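Local coordinates for protein NeuRonal IgCAM-5 (Caenorhabditis elegans, PDB 6ON6) that probably serves as a neuronal cell-surface receptor of the immunoglobulin superfamily, its first immunoglobulin domain pairing with a second copy to form a homodimer, at residues 6-11 with 93-98. Sequence-based numbering, arbitrary orientation.
Sequences PTIQQP and CQINTE
Pro6 and Ile8 of the A strand close one end of the immunoglobulin beta-sandwich against Cys93, Ile95 and Thr97, at the end of the F strand and the start of the FG turn. No hydrogen bond joins segments 6-11 and 93-98, which belong to opposite sheets and meet through carbon and sulfur across the core. The Ile8 and Ile95 side chains lie alongside each other, pointing opposite ways, with Ile8 CG1 3.7 Å from Ile95 CD1. In Ile8, CG1 stands anti to the carbonyl carbon (chi1 -68°) and the chain continues extended, which carries CD1 inward to 3.9 Å from Cys93 SG. That sulfur is bonded to Cys28 SG in the canonical disulfide between the B and F strands, so the Ile8 methyl packs against the disulfide that links the two sheets. Ile95 CD1 serves two neighbours, for Pro6 CB also approaches it, at 4.2 Å. Beyond, the Thr97 methyl is set against the Pro6 ring: Thr97 CG2 is 3.3 Å from Pro6 CG and 3.5 Å from Pro6 CD, both closer than carbons normally pack, so this corner is tight. A chi1 of 53° sets CG2 of Thr97 anti to its carbonyl carbon and against Pro6, while OG1 of this buried residue is hydrogen-bonded to Pro99 O and to Thr101 OG1. Strand 7-8 runs along the edge of its sheet, antiparallel to strand 24-31, with Thr7 and Asn31 paired through their backbones. Strand 89-95 lies in the other sheet between strands 101-110 and 38-42, and the turn after it reaches the dimer partner, where Thr97 O accepts a hydrogen bond from Arg58 NE of the second subunit.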
loop_
_atom_site.group_PDB
_atom_site.type_symbol
_atom_site.label_atom_id
_atom_site.label_comp_id
_atom_site.label_asym_id
_atom_site.label_seq_id
_atom_site.Cartn_x
_atom_site.Cartn_y
_atom_site.Cartn_z
ATOM N N PRO A 6 -10.792 -10.933 11.818
ATOM C CA PRO A 6 -10.681 -9.512 12.152
ATOM C C PRO A 6 -11.887 -8.743 11.650
ATOM O O PRO A 6 -12.383 -8.982 10.543
ATOM C CB PRO A 6 -9.411 -9.070 11.406
ATOM C CG PRO A 6 -8.581 -10.316 11.341
ATOM C CD PRO A 6 -9.566 -11.480 11.224
ATOM N N THR A 7 -12.308 -7.754 12.443
ATOM C CA THR A 7 -13.334 -6.823 12.016
ATOM C C THR A 7 -12.890 -5.424 12.432
ATOM O O THR A 7 -12.106 -5.248 13.364
ATOM C CB THR A 7 -14.720 -7.197 12.613
ATOM O OG1 THR A 7 -14.586 -7.340 14.031
ATOM C CG2 THR A 7 -15.264 -8.491 11.977
ATOM N N ILE A 8 -13.454 -4.435 11.781
ATOM C CA ILE A 8 -13.100 -3.058 12.096
ATOM C C ILE A 8 -14.259 -2.416 12.844
ATOM O O ILE A 8 -15.394 -2.369 12.338
ATOM C CB ILE A 8 -12.683 -2.278 10.847
ATOM C CG1 ILE A 8 -11.350 -2.833 10.315
ATOM C CG2 ILE A 8 -12.541 -0.827 11.193
ATOM C CD1 ILE A 8 -10.949 -2.326 8.931
ATOM N N GLN A 9 -13.995 -2.014 14.086
ATOM C CA GLN A 9 -15.045 -1.498 14.943
ATOM C C GLN A 9 -15.485 -0.143 14.444
ATOM O O GLN A 9 -14.652 0.657 14.000
ATOM C CB GLN A 9 -14.470 -1.323 16.333
ATOM C CG GLN A 9 -15.418 -0.649 17.300
ATOM C CD GLN A 9 -14.989 -0.888 18.710
ATOM O OE1 GLN A 9 -14.655 -2.006 19.075
ATOM N NE2 GLN A 9 -14.916 0.166 19.490
ATOM N N GLN A 10 -16.698 0.155 14.533
ATOM C CA GLN A 10 -17.150 1.446 14.069
ATOM C C GLN A 10 -17.541 2.350 15.227
ATOM O O GLN A 10 -18.155 1.885 16.188
ATOM C CB GLN A 10 -18.336 1.304 13.119
ATOM C CG GLN A 10 -17.959 0.678 11.797
ATOM C CD GLN A 10 -16.924 1.499 11.001
ATOM O OE1 GLN A 10 -16.808 2.721 11.157
ATOM N NE2 GLN A 10 -16.161 0.817 10.145
ATOM N N PRO A 11 -17.241 3.655 15.166
ATOM C CA PRO A 11 -16.629 4.354 14.037
ATOM C C PRO A 11 -15.116 4.157 13.958
ATOM O O PRO A 11 -14.419 4.220 14.969
ATOM C CB PRO A 11 -16.918 5.823 14.352
ATOM C CG PRO A 11 -16.982 5.885 15.820
ATOM C CD PRO A 11 -17.605 4.581 16.243
ATOM N N CYS A 93 -7.559 1.982 6.011
ATOM C CA CYS A 93 -6.761 0.992 6.709
ATOM C C CYS A 93 -7.233 -0.354 6.207
ATOM O O CYS A 93 -8.427 -0.543 5.966
ATOM C CB CYS A 93 -6.828 1.078 8.245
ATOM S SG CYS A 93 -8.258 0.461 8.933
ATOM N N GLN A 94 -6.298 -1.251 5.985
ATOM C CA GLN A 94 -6.633 -2.541 5.409
ATOM C C GLN A 94 -5.892 -3.643 6.143
ATOM O O GLN A 94 -4.761 -3.442 6.597
ATOM C CB GLN A 94 -6.433 -2.515 3.906
ATOM C CG GLN A 94 -5.066 -2.393 3.477
ATOM C CD GLN A 94 -4.988 -2.129 1.964
ATOM O OE1 GLN A 94 -5.468 -1.103 1.469
ATOM N NE2 GLN A 94 -4.455 -3.080 1.234
ATOM N N ILE A 95 -6.593 -4.777 6.362
ATOM C CA ILE A 95 -6.039 -5.919 7.067
ATOM C C ILE A 95 -5.961 -7.078 6.102
ATOM O O ILE A 95 -6.846 -7.225 5.257
ATOM C CB ILE A 95 -6.988 -6.310 8.208
ATOM C CG1 ILE A 95 -7.424 -5.057 8.983
ATOM C CG2 ILE A 95 -6.287 -7.262 9.115
ATOM C CD1 ILE A 95 -8.656 -5.268 9.860
ATOM N N ASN A 96 -4.863 -7.847 6.174
ATOM C CA ASN A 96 -4.604 -8.929 5.213
ATOM C C ASN A 96 -5.397 -10.193 5.469
ATOM O O ASN A 96 -4.853 -11.297 5.393
ATOM C CB ASN A 96 -3.122 -9.270 5.097
ATOM C CG ASN A 96 -2.545 -9.762 6.380
ATOM O OD1 ASN A 96 -3.192 -9.686 7.435
ATOM N ND2 ASN A 96 -1.330 -10.290 6.315
ATOM N N THR A 97 -6.673 -10.020 5.734
ATOM C CA THR A 97 -7.565 -11.160 5.798
ATOM C C THR A 97 -7.967 -11.577 4.398
ATOM O O THR A 97 -7.749 -10.875 3.397
ATOM C CB THR A 97 -8.806 -10.766 6.570
ATOM O OG1 THR A 97 -9.369 -9.569 6.009
ATOM C CG2 THR A 97 -8.465 -10.559 8.034
ATOM N N GLU A 98 -8.544 -12.772 4.346
ATOM C CA GLU A 98 -9.136 -13.327 3.141
ATOM C C GLU A 98 -10.551 -13.699 3.552
ATOM O O GLU A 98 -10.744 -14.661 4.327
ATOM C CB GLU A 98 -8.356 -14.544 2.640
ATOM C CG GLU A 98 -7.013 -14.108 2.079
ATOM C CD GLU A 98 -5.970 -15.201 1.988
ATOM O OE1 GLU A 98 -6.349 -16.408 2.067
ATOM O OE2 GLU A 98 -4.767 -14.820 1.843
#